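Local coordinates for intracellular exo-alpha-(1->5)-L-arabinofuranosidase (Bifidobacterium longum, PDB 2Y2W), which hydrolyses terminal alpha-(1->5)-linked arabinofuranosyl residues of branched and debranched arabinans, and also acts on arabinoxylan, in the breakdown of plant cell walls, at residues K268-L278 against Q323-I334; T106-S117 against G160-T171. One frame throughout, in Å; residues are numbered along the deposited sequence.

Contact 1 of 2, residues K268-L278 against Q323-I334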
loop_
_atom_site.group_PDB
_atom_site.type_symbol
_atom_site.label_atom_id
_atom_site.label_comp_id
_atom_site.label_asym_id
_atom_site.label_seq_id
_atom_site.Cartn_x
_atom_site.Cartn_y
_atom_site.Cartn_z
ATOM N N LYS D 268 11.976 12.215 15.173
ATOM C CA LYS D 268 13.351 11.890 14.810
ATOM C C LYS D 268 13.413 10.955 13.604
ATOM O O LYS D 268 14.093 11.254 12.624
ATOM C CB LYS D 268 14.099 11.284 15.996
ATOM C CG LYS D 268 15.615 11.395 15.891
ATOM C CD LYS D 268 16.304 11.231 17.245
ATOM C CE LYS D 268 16.067 12.431 18.168
ATOM N NZ LYS D 268 14.783 12.340 18.927
ATOM N N THR D 269 12.687 9.841 13.678
ATOM C CA THR D 269 12.677 8.840 12.611
ATOM C C THR D 269 12.103 9.405 11.309
ATOM O O THR D 269 12.705 9.255 10.242
ATOM C CB THR D 269 11.890 7.579 13.031
ATOM O OG1 THR D 269 12.351 7.129 14.309
ATOM C CG2 THR D 269 12.071 6.457 12.013
ATOM N N VAL D 270 10.950 10.062 11.414
ATOM C CA VAL D 270 10.240 10.604 10.254
ATOM C C VAL D 270 11.034 11.715 9.561
ATOM O O VAL D 270 11.239 11.668 8.344
ATOM C CB VAL D 270 8.807 11.077 10.641
ATOM C CG1 VAL D 270 8.195 11.979 9.565
ATOM C CG2 VAL D 270 7.913 9.875 10.910
ATOM N N LEU D 271 11.495 12.692 10.338
ATOM C CA LEU D 271 12.214 13.838 9.779
ATOM C C LEU D 271 13.596 13.479 9.229
ATOM O O LEU D 271 14.023 14.059 8.240
ATOM C CB LEU D 271 12.306 14.992 10.789
ATOM C CG LEU D 271 10.996 15.612 11.297
ATOM C CD1 LEU D 271 11.275 16.657 12.366
ATOM C CD2 LEU D 271 10.152 16.206 10.170
ATOM N N THR D 272 14.279 12.523 9.855
ATOM C CA THR D 272 15.602 12.088 9.390
ATOM C C THR D 272 15.554 11.554 7.956
ATOM O O THR D 272 16.407 11.896 7.135
ATOM C CB THR D 272 16.236 11.030 10.339
ATOM O OG1 THR D 272 16.420 11.603 11.639
ATOM C CG2 THR D 272 17.587 10.551 9.817
ATOM N N LYS D 273 14.549 10.734 7.660
ATOM C CA LYS D 273 14.412 10.128 6.338
ATOM C C LYS D 273 13.914 11.120 5.287
ATOM O O LYS D 273 14.470 11.196 4.190
ATOM C CB LYS D 273 13.496 8.901 6.393
ATOM C CG LYS D 273 13.575 8.016 5.155
ATOM C CD LYS D 273 12.998 6.637 5.420
ATOM C CE LYS D 273 13.169 5.726 4.214
ATOM N NZ LYS D 273 12.657 4.350 4.480
ATOM N N ALA D 274 12.880 11.882 5.628
ATOM C CA ALA D 274 12.211 12.747 4.657
ATOM C C ALA D 274 12.709 14.195 4.672
ATOM O O ALA D 274 12.095 15.068 4.052
ATOM C CB ALA D 274 10.706 12.694 4.865
ATOM N N TYR D 275 13.827 14.434 5.357
ATOM C CA TYR D 275 14.354 15.789 5.576
ATOM C C TYR D 275 14.355 16.697 4.346
ATOM O O TYR D 275 13.784 17.789 4.381
ATOM C CB TYR D 275 15.758 15.741 6.206
ATOM C CG TYR D 275 16.471 17.078 6.196
ATOM C CD1 TYR D 275 16.085 18.105 7.057
ATOM C CD2 TYR D 275 17.524 17.318 5.313
ATOM C CE1 TYR D 275 16.733 19.335 7.039
ATOM C CE2 TYR D 275 18.175 18.542 5.286
ATOM C CZ TYR D 275 17.776 19.546 6.150
ATOM O OH TYR D 275 18.427 20.755 6.124
ATOM N N GLU D 276 14.994 16.241 3.272
ATOM C CA GLU D 276 15.234 17.070 2.085
ATOM C C GLU D 276 14.009 17.779 1.501
ATOM O O GLU D 276 14.107 18.934 1.084
ATOM C CB GLU D 276 15.956 16.270 0.991
ATOM C CG GLU D 276 17.478 16.476 0.966
ATOM C CD GLU D 276 17.899 17.922 0.659
ATOM O OE1 GLU D 276 17.116 18.672 0.025
ATOM O OE2 GLU D 276 19.021 18.309 1.056
ATOM N N ASN D 277 12.866 17.096 1.482
ATOM C CA ASN D 277 11.661 17.640 0.852
ATOM C C ASN D 277 10.610 18.144 1.838
ATOM O O ASN D 277 9.480 18.461 1.453
ATOM C CB ASN D 277 11.057 16.614 -0.108
ATOM C CG ASN D 277 12.039 16.167 -1.170
ATOM O OD1 ASN D 277 12.426 15.002 -1.217
ATOM N ND2 ASN D 277 12.460 17.096 -2.020
ATOM N N LEU D 278 10.992 18.220 3.110
ATOM C CA LEU D 278 10.107 18.731 4.147
ATOM C C LEU D 278 10.499 20.138 4.567
ATOM O O LEU D 278 11.664 20.532 4.467
ATOM C CB LEU D 278 10.086 17.801 5.366
ATOM C CG LEU D 278 9.355 16.461 5.227
ATOM C CD1 LEU D 278 9.573 15.632 6.476
ATOM C CD2 LEU D 278 7.863 16.653 4.953
ATOM N N GLN D 323 18.306 17.305 15.112
ATOM C CA GLN D 323 19.084 16.082 14.910
ATOM C C GLN D 323 18.865 15.462 13.536
ATOM O O GLN D 323 19.731 14.743 13.032
ATOM C CB GLN D 323 18.814 15.058 16.017
ATOM C CG GLN D 323 19.505 15.382 17.337
ATOM C CD GLN D 323 19.932 14.140 18.099
ATOM O OE1 GLN D 323 19.127 13.243 18.352
ATOM N NE2 GLN D 323 21.207 14.085 18.476
ATOM N N ALA D 324 17.716 15.758 12.931
ATOM C CA ALA D 324 17.410 15.303 11.577
ATOM C C ALA D 324 18.249 16.051 10.538
ATOM O O ALA D 324 18.759 15.445 9.595
ATOM C CB ALA D 324 15.926 15.457 11.286
ATOM N N ARG D 325 18.389 17.363 10.724
ATOM C CA ARG D 325 19.216 18.194 9.852
ATOM C C ARG D 325 20.685 17.764 9.893
ATOM O O ARG D 325 21.306 17.556 8.847
ATOM C CB ARG D 325 19.078 19.676 10.222
ATOM C CG ARG D 325 19.997 20.613 9.425
ATOM C CD ARG D 325 19.999 22.047 9.961
ATOM N NE ARG D 325 20.237 22.111 11.402
ATOM C CZ ARG D 325 21.436 22.108 11.978
ATOM N NH1 ARG D 325 22.540 22.042 11.245
ATOM N NH2 ARG D 325 21.531 22.169 13.301
ATOM N N GLU D 326 21.231 17.624 11.101
ATOM C CA GLU D 326 22.643 17.268 11.275
ATOM C C GLU D 326 22.964 15.817 10.896
ATOM O O GLU D 326 24.110 15.498 10.584
ATOM C CB GLU D 326 23.146 17.623 12.685
ATOM C CG GLU D 326 22.328 17.057 13.841
ATOM C CD GLU D 326 22.341 17.947 15.089
ATOM O OE1 GLU D 326 22.785 19.117 15.007
ATOM O OE2 GLU D 326 21.895 17.472 16.159
ATOM N N ALA D 327 21.951 14.953 10.912
ATOM C CA ALA D 327 22.080 13.583 10.406
ATOM C C ALA D 327 22.196 13.561 8.883
ATOM O O ALA D 327 22.801 12.648 8.314
ATOM C CB ALA D 327 20.907 12.733 10.857
ATOM N N ASN D 328 21.604 14.565 8.236
ATOM C CA ASN D 328 21.657 14.717 6.782
ATOM C C ASN D 328 22.643 15.796 6.322
ATOM O O ASN D 328 22.619 16.207 5.156
ATOM C CB ASN D 328 20.260 15.033 6.237
ATOM C CG ASN D 328 19.341 13.829 6.246
ATOM O OD1 ASN D 328 19.476 12.922 5.424
ATOM N ND2 ASN D 328 18.391 13.819 7.172
ATOM N N ASN D 329 23.504 16.248 7.237
ATOM C CA ASN D 329 24.422 17.368 6.988
ATOM C C ASN D 329 23.733 18.531 6.272
ATOM O O ASN D 329 24.323 19.192 5.414
ATOM C CB ASN D 329 25.661 16.907 6.206
ATOM C CG ASN D 329 26.568 16.000 7.021
ATOM O OD1 ASN D 329 26.878 16.279 8.180
ATOM N ND2 ASN D 329 27.011 14.910 6.406
ATOM N N GLY D 330 22.476 18.766 6.638
ATOM C CA GLY D 330 21.635 19.745 5.963
ATOM C C GLY D 330 21.989 21.176 6.295
ATOM O O GLY D 330 22.650 21.449 7.300
ATOM N N THR D 331 21.538 22.089 5.439
ATOM C CA THR D 331 21.787 23.520 5.605
ATOM C C THR D 331 20.516 24.238 6.047
ATOM O O THR D 331 20.565 25.367 6.538
ATOM C CB THR D 331 22.305 24.155 4.291
ATOM O OG1 THR D 331 21.291 24.079 3.280
ATOM C CG2 THR D 331 23.560 23.440 3.799
ATOM N N LYS D 332 19.386 23.555 5.874
ATOM C CA LYS D 332 18.057 24.111 6.110
ATOM C C LYS D 332 17.461 23.628 7.437
ATOM O O LYS D 332 17.603 22.458 7.801
ATOM C CB LYS D 332 17.141 23.732 4.938
ATOM C CG LYS D 332 15.645 23.649 5.260
ATOM C CD LYS D 332 14.894 22.793 4.246
ATOM C CE LYS D 332 15.007 21.305 4.548
ATOM N NZ LYS D 332 14.343 20.483 3.496
ATOM N N ASP D 333 16.796 24.537 8.146
ATOM C CA ASP D 333 16.042 24.196 9.348
ATOM C C ASP D 333 14.610 23.795 9.021
ATOM O O ASP D 333 13.964 24.405 8.168
ATOM C CB ASP D 333 16.006 25.382 10.313
ATOM C CG ASP D 333 17.166 25.388 11.283
ATOM O OD1 ASP D 333 18.155 24.657 11.052
ATOM O OD2 ASP D 333 17.083 26.133 12.284
ATOM N N ILE D 334 14.123 22.766 9.707
ATOM C CA ILE D 334 12.711 22.415 9.681
ATOM C C ILE D 334 12.006 23.264 10.734
ATOM O O ILE D 334 12.308 23.161 11.925
ATOM C CB ILE D 334 12.476 20.911 9.997
ATOM C CG1 ILE D 334 13.299 19.998 9.072
ATOM C CG2 ILE D 334 10.979 20.569 9.976
ATOM C CD1 ILE D 334 12.975 20.102 7.589
#

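Contact 2 of 2, residues T106-S117 against G160-T171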
loop_
_atom_site.group_PDB
_atom_site.type_symbol
_atom_site.label_atom_id
_atom_site.label_comp_id
_atom_site.label_asym_id
_atom_site.label_seq_id
_atom_site.Cartn_x
_atom_site.Cartn_y
_atom_site.Cartn_z
ATOM N N THR D 106 -5.183 34.457 9.366
ATOM C CA THR D 106 -4.450 34.681 8.118
ATOM C C THR D 106 -4.404 33.444 7.226
ATOM O O THR D 106 -4.294 33.552 6.005
ATOM C CB THR D 106 -3.000 35.095 8.400
ATOM O OG1 THR D 106 -2.385 34.104 9.233
ATOM C CG2 THR D 106 -2.941 36.455 9.090
ATOM N N CYS D 107 -4.467 32.271 7.850
ATOM C CA CYS D 107 -4.298 30.998 7.157
ATOM C C CYS D 107 -5.159 29.943 7.831
ATOM O O CYS D 107 -5.122 29.794 9.047
ATOM C CB CYS D 107 -2.826 30.577 7.184
ATOM S SG CYS D 107 -2.475 28.982 6.415
ATOM N N VAL D 108 -5.937 29.216 7.036
ATOM C CA VAL D 108 -6.882 28.239 7.571
ATOM C C VAL D 108 -6.583 26.833 7.056
ATOM O O VAL D 108 -6.432 26.619 5.850
ATOM C CB VAL D 108 -8.352 28.615 7.243
ATOM C CG1 VAL D 108 -9.318 27.674 7.953
ATOM C CG2 VAL D 108 -8.646 30.055 7.631
ATOM N N ARG D 109 -6.501 25.885 7.985
ATOM C CA ARG D 109 -6.221 24.490 7.665
ATOM C C ARG D 109 -7.511 23.759 7.286
ATOM O O ARG D 109 -8.543 23.911 7.948
ATOM C CB ARG D 109 -5.520 23.816 8.846
ATOM C CG ARG D 109 -5.009 22.413 8.578
ATOM C CD ARG D 109 -3.984 22.021 9.621
ATOM N NE ARG D 109 -3.575 20.626 9.490
ATOM C CZ ARG D 109 -3.954 19.653 10.313
ATOM N NH1 ARG D 109 -4.754 19.916 11.339
ATOM N NH2 ARG D 109 -3.527 18.414 10.109
ATOM N N TYR D 110 -7.436 22.971 6.214
ATOM C CA TYR D 110 -8.603 22.344 5.596
ATOM C C TYR D 110 -8.167 21.077 4.857
ATOM O O TYR D 110 -7.066 21.044 4.306
ATOM C CB TYR D 110 -9.249 23.332 4.618
ATOM C CG TYR D 110 -10.518 22.846 3.947
ATOM C CD1 TYR D 110 -11.748 22.908 4.604
ATOM C CD2 TYR D 110 -10.490 22.335 2.653
ATOM C CE1 TYR D 110 -12.911 22.462 3.993
ATOM C CE2 TYR D 110 -11.647 21.887 2.033
ATOM C CZ TYR D 110 -12.855 21.954 2.707
ATOM O OH TYR D 110 -14.005 21.512 2.094
ATOM N N PRO D 111 -9.016 20.023 4.847
ATOM C CA PRO D 111 -10.299 19.876 5.536
ATOM C C PRO D 111 -10.224 19.043 6.823
ATOM O O PRO D 111 -11.262 18.668 7.367
ATOM C CB PRO D 111 -11.151 19.148 4.497
ATOM C CG PRO D 111 -10.169 18.289 3.748
ATOM C CD PRO D 111 -8.784 18.892 3.929
ATOM N N GLY D 112 -9.011 18.759 7.295
ATOM C CA GLY D 112 -8.817 17.904 8.464
ATOM C C GLY D 112 -7.362 17.769 8.889
ATOM O O GLY D 112 -6.468 18.221 8.183
ATOM N N GLY D 113 -7.115 17.148 10.042
ATOM C CA GLY D 113 -8.165 16.603 10.902
ATOM C C GLY D 113 -8.483 15.157 10.590
ATOM O O GLY D 113 -8.291 14.704 9.461
ATOM N N ASN D 114 -8.977 14.438 11.595
ATOM C CA ASN D 114 -9.342 13.025 11.461
ATOM C C ASN D 114 -10.208 12.723 10.241
ATOM O O ASN D 114 -10.111 11.642 9.653
ATOM C CB ASN D 114 -10.049 12.535 12.724
ATOM C CG ASN D 114 -9.189 12.658 13.960
ATOM O OD1 ASN D 114 -8.003 12.973 13.878
ATOM N ND2 ASN D 114 -9.785 12.407 15.120
ATOM N N PHE D 115 -11.047 13.690 9.875
ATOM C CA PHE D 115 -11.938 13.597 8.721
ATOM C C PHE D 115 -11.211 13.183 7.441
ATOM O O PHE D 115 -11.691 12.323 6.710
ATOM C CB PHE D 115 -12.677 14.934 8.519
ATOM C CG PHE D 115 -13.454 15.020 7.235
ATOM C CD1 PHE D 115 -14.698 14.407 7.114
ATOM C CD2 PHE D 115 -12.945 15.716 6.145
ATOM C CE1 PHE D 115 -15.424 14.487 5.921
ATOM C CE2 PHE D 115 -13.660 15.800 4.949
ATOM C CZ PHE D 115 -14.902 15.184 4.839
ATOM N N VAL D 116 -10.053 13.794 7.192
ATOM C CA VAL D 116 -9.324 13.648 5.923
ATOM C C VAL D 116 -8.785 12.233 5.662
ATOM O O VAL D 116 -8.600 11.846 4.505
ATOM C CB VAL D 116 -8.190 14.716 5.785
ATOM C CG1 VAL D 116 -6.973 14.353 6.625
ATOM C CG2 VAL D 116 -7.793 14.916 4.329
ATOM N N SER D 117 -8.564 11.466 6.731
ATOM C CA SER D 117 -7.999 10.115 6.632
ATOM C C SER D 117 -8.885 9.091 5.903
ATOM O O SER D 117 -8.399 8.039 5.484
ATOM C CB SER D 117 -7.609 9.595 8.017
ATOM O OG SER D 117 -6.486 10.302 8.512
ATOM N N GLY D 160 -9.931 36.309 2.573
ATOM C CA GLY D 160 -8.589 36.860 2.397
ATOM C C GLY D 160 -7.548 35.998 3.087
ATOM O O GLY D 160 -6.426 36.443 3.346
ATOM N N THR D 161 -7.925 34.757 3.383
ATOM C CA THR D 161 -7.056 33.824 4.091
ATOM C C THR D 161 -6.357 32.873 3.132
ATOM O O THR D 161 -6.912 32.501 2.101
ATOM C CB THR D 161 -7.837 32.986 5.135
ATOM O OG1 THR D 161 -9.013 32.433 4.526
ATOM C CG2 THR D 161 -8.247 33.838 6.327
ATOM N N GLU D 162 -5.134 32.493 3.490
ATOM C CA GLU D 162 -4.369 31.461 2.800
ATOM C C GLU D 162 -4.944 30.085 3.150
ATOM O O GLU D 162 -5.520 29.907 4.226
ATOM C CB GLU D 162 -2.911 31.555 3.252
ATOM C CG GLU D 162 -1.914 30.659 2.526
ATOM C CD GLU D 162 -0.507 30.774 3.100
ATOM O OE1 GLU D 162 -0.278 31.638 3.979
ATOM O OE2 GLU D 162 0.377 29.998 2.674
ATOM N N ILE D 163 -4.792 29.122 2.242
ATOM C CA ILE D 163 -5.260 27.749 2.471
ATOM C C ILE D 163 -4.107 26.811 2.816
ATOM O O ILE D 163 -3.076 26.808 2.143
ATOM C CB ILE D 163 -6.027 27.174 1.250
ATOM C CG1 ILE D 163 -7.253 28.029 0.931
ATOM C CG2 ILE D 163 -6.440 25.718 1.501
ATOM C CD1 ILE D 163 -7.922 27.689 -0.382
ATOM N N MET D 164 -4.297 26.026 3.871
ATOM C CA MET D 164 -3.368 24.964 4.233
ATOM C C MET D 164 -4.052 23.617 3.982
ATOM O O MET D 164 -4.849 23.145 4.797
ATOM C CB MET D 164 -2.940 25.108 5.694
ATOM C CG MET D 164 -1.688 24.328 6.057
ATOM S SD MET D 164 -1.517 24.087 7.836
ATOM C CE MET D 164 -1.195 25.758 8.403
ATOM N N LEU D 165 -3.747 23.010 2.838
ATOM C CA LEU D 165 -4.487 21.839 2.378
ATOM C C LEU D 165 -3.885 20.528 2.859
ATOM O O LEU D 165 -2.719 20.240 2.608
ATOM C CB LEU D 165 -4.622 21.843 0.851
ATOM C CG LEU D 165 -5.659 20.921 0.201
ATOM C CD1 LEU D 165 -7.019 21.005 0.884
ATOM C CD2 LEU D 165 -5.792 21.255 -1.276
ATOM N N ALA D 166 -4.700 19.744 3.558
ATOM C CA ALA D 166 -4.301 18.428 4.033
ATOM C C ALA D 166 -4.810 17.355 3.080
ATOM O O ALA D 166 -5.955 17.417 2.619
ATOM C CB ALA D 166 -4.830 18.192 5.429
ATOM N N VAL D 167 -3.956 16.379 2.781
ATOM C CA VAL D 167 -4.337 15.266 1.906
ATOM C C VAL D 167 -4.470 13.959 2.682
ATOM O O VAL D 167 -3.808 13.765 3.705
ATOM C CB VAL D 167 -3.358 15.080 0.707
ATOM C CG1 VAL D 167 -3.531 16.204 -0.316
ATOM C CG2 VAL D 167 -1.907 14.981 1.179
ATOM N N ASN D 168 -5.335 13.078 2.184
ATOM C CA ASN D 168 -5.548 11.751 2.756
ATOM C C ASN D 168 -4.274 10.911 2.695
ATOM O O ASN D 168 -3.689 10.734 1.625
ATOM C CB ASN D 168 -6.690 11.044 2.009
ATOM C CG ASN D 168 -7.131 9.738 2.672
ATOM O OD1 ASN D 168 -6.347 9.050 3.323
ATOM N ND2 ASN D 168 -8.397 9.385 2.487
ATOM N N MET D 169 -3.842 10.416 3.851
ATOM C CA MET D 169 -2.767 9.428 3.915
ATOM C C MET D 169 -3.231 8.176 4.661
ATOM O O MET D 169 -2.443 7.269 4.927
ATOM C CB MET D 169 -1.506 10.015 4.556
ATOM C CG MET D 169 -0.796 11.071 3.707
ATOM S SD MET D 169 0.002 10.456 2.206
ATOM C CE MET D 169 1.272 9.408 2.919
ATOM N N GLY D 170 -4.524 8.136 4.978
ATOM C CA GLY D 170 -5.144 6.996 5.640
ATOM C C GLY D 170 -5.618 5.930 4.669
ATOM O O GLY D 170 -4.976 4.886 4.532
ATOM N N THR D 171 -6.744 6.188 4.004
ATOM C CA THR D 171 -7.289 5.255 3.010
ATOM C C THR D 171 -6.614 5.436 1.652
ATOM O O THR D 171 -6.597 4.519 0.831
ATOM C CB THR D 171 -8.837 5.378 2.848
ATOM O OG1 THR D 171 -9.186 6.690 2.388
ATOM C CG2 THR D 171 -9.552 5.094 4.160
HETATM O O HOH W 1 -4.557 11.206 7.040
#

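Contact 1 of 2, residues K268-L278 against Q323-I334
Tyr-275 is the centre of this contact, its ring held between Lys-332 on one face and Arg-325 on the other. CG of the tyrosine stands anti to the backbone N (chi1 168°), which carries the ring across to the segment 323-334. Over one face the ammonium of Lys-332 makes a cation-pi contact, NZ lying 4.4 Å from the ring centroid and almost on its normal; CA of Arg-325 packs on the opposite face as a CH-pi contact. The phenol OH donates to Lys-332 O (2.5 Å), which sits at the ring edge, in plane, and receives the bond on a lone pair. Lys-332, bent at chi3 (82°), returns the grip by donating from NZ to Tyr-275 O and, at 2.8 Å, to Leu-278 O. Its charge thus lies against both the pi face and the carbonyls of Tyr-275 and Leu-278, which would probably stabilise it. The amide of Asn-328 runs nearly parallel to the ring plane; its ND2 donates almost straight to Thr-272 O (2.8 Å) and also to Ala-324 O within its own segment, which fixes the amide's rotation. Apolar packing completes the tight part: Ile-334 CD1 comes to 3.7 Å from Tyr-275 CD1, and Ala-324 CB meets Leu-271 CB at the same distance. The solvent side is looser. There Lys-268 and Gln-323 meet through CE and OE1, while Thr-272 CG2 reaches Ala-327 CB at 4.1 Å. The helical parts 268-274 and 323-327 cross at -35° with axes 8.3 Å apart, as neighbouring outer helices of the barrel. Helix 227-244 flanks 268-278 through Val-270 and Ala-274, and Leu-271 and Ile-334 both rest on Val-281 of barrel strand 280-287.

Contact 2 of 2, residues T106-S117 against G160-T171
The guanidinium of Arg-109 has Met-164 SD at its edge and Gly-112 O over the centre of one face, 3.5 Å above the plane. Pro-111 CB covers one face of the Tyr-110 ring, and Leu-165 CD1 lies at its edge, 4.1 Å from CD2. Arg-109 runs extended from CG to NE, passing CD within 3.7 Å of Met-164 SD on its way to Asn-214 and Glu-340, by similarity an arabinofuranose-binding residue and the nucleophile. Strands 107-110 and 162-167 pair in parallel through five backbone hydrogen bonds, from Glu-162 N to Thr-106 O (2.9 Å) through Ala-166 N to Tyr-110 O (2.8 Å). Beyond them, Thr-171 N donates to Ser-117 O, and Asn-168 ND2 donates to Thr-171 OG1 (2.8 Å) as well as to Tyr-119 O. An alanine at Asn-168 would lose these amide bonds and is likely to leave Thr-171 OG1 and Tyr-119 O without that donor and the turn freer to shift. Strand 65-67 pairs with the other edge of 107-110, strand 209-212 follows 162-167 in the barrel, and helix 149-159 covers the face carrying Val-108 and Ile-163.

Overall arrangement
Both contacts belong to the closed eight-stranded parallel barrel, with contact 2 inside its wall and contact 1 on its outer layer. Their centres are 24 Å apart and their nearest atoms about 10 Å, so they do not touch; contact 2 closes along the chain before contact 1 opens. Contact 2 pairs the second and third strands and holds Asn-114, an arabinofuranose-binding residue by similarity, while its Arg-109 side chain comes about 3 Å from that of Glu-340. Contact 1 lies away from these sites, yet its second segment leads directly into strand 335-341, which carries Glu-340. It is thus structural packing around the helices flanking the sixth strand.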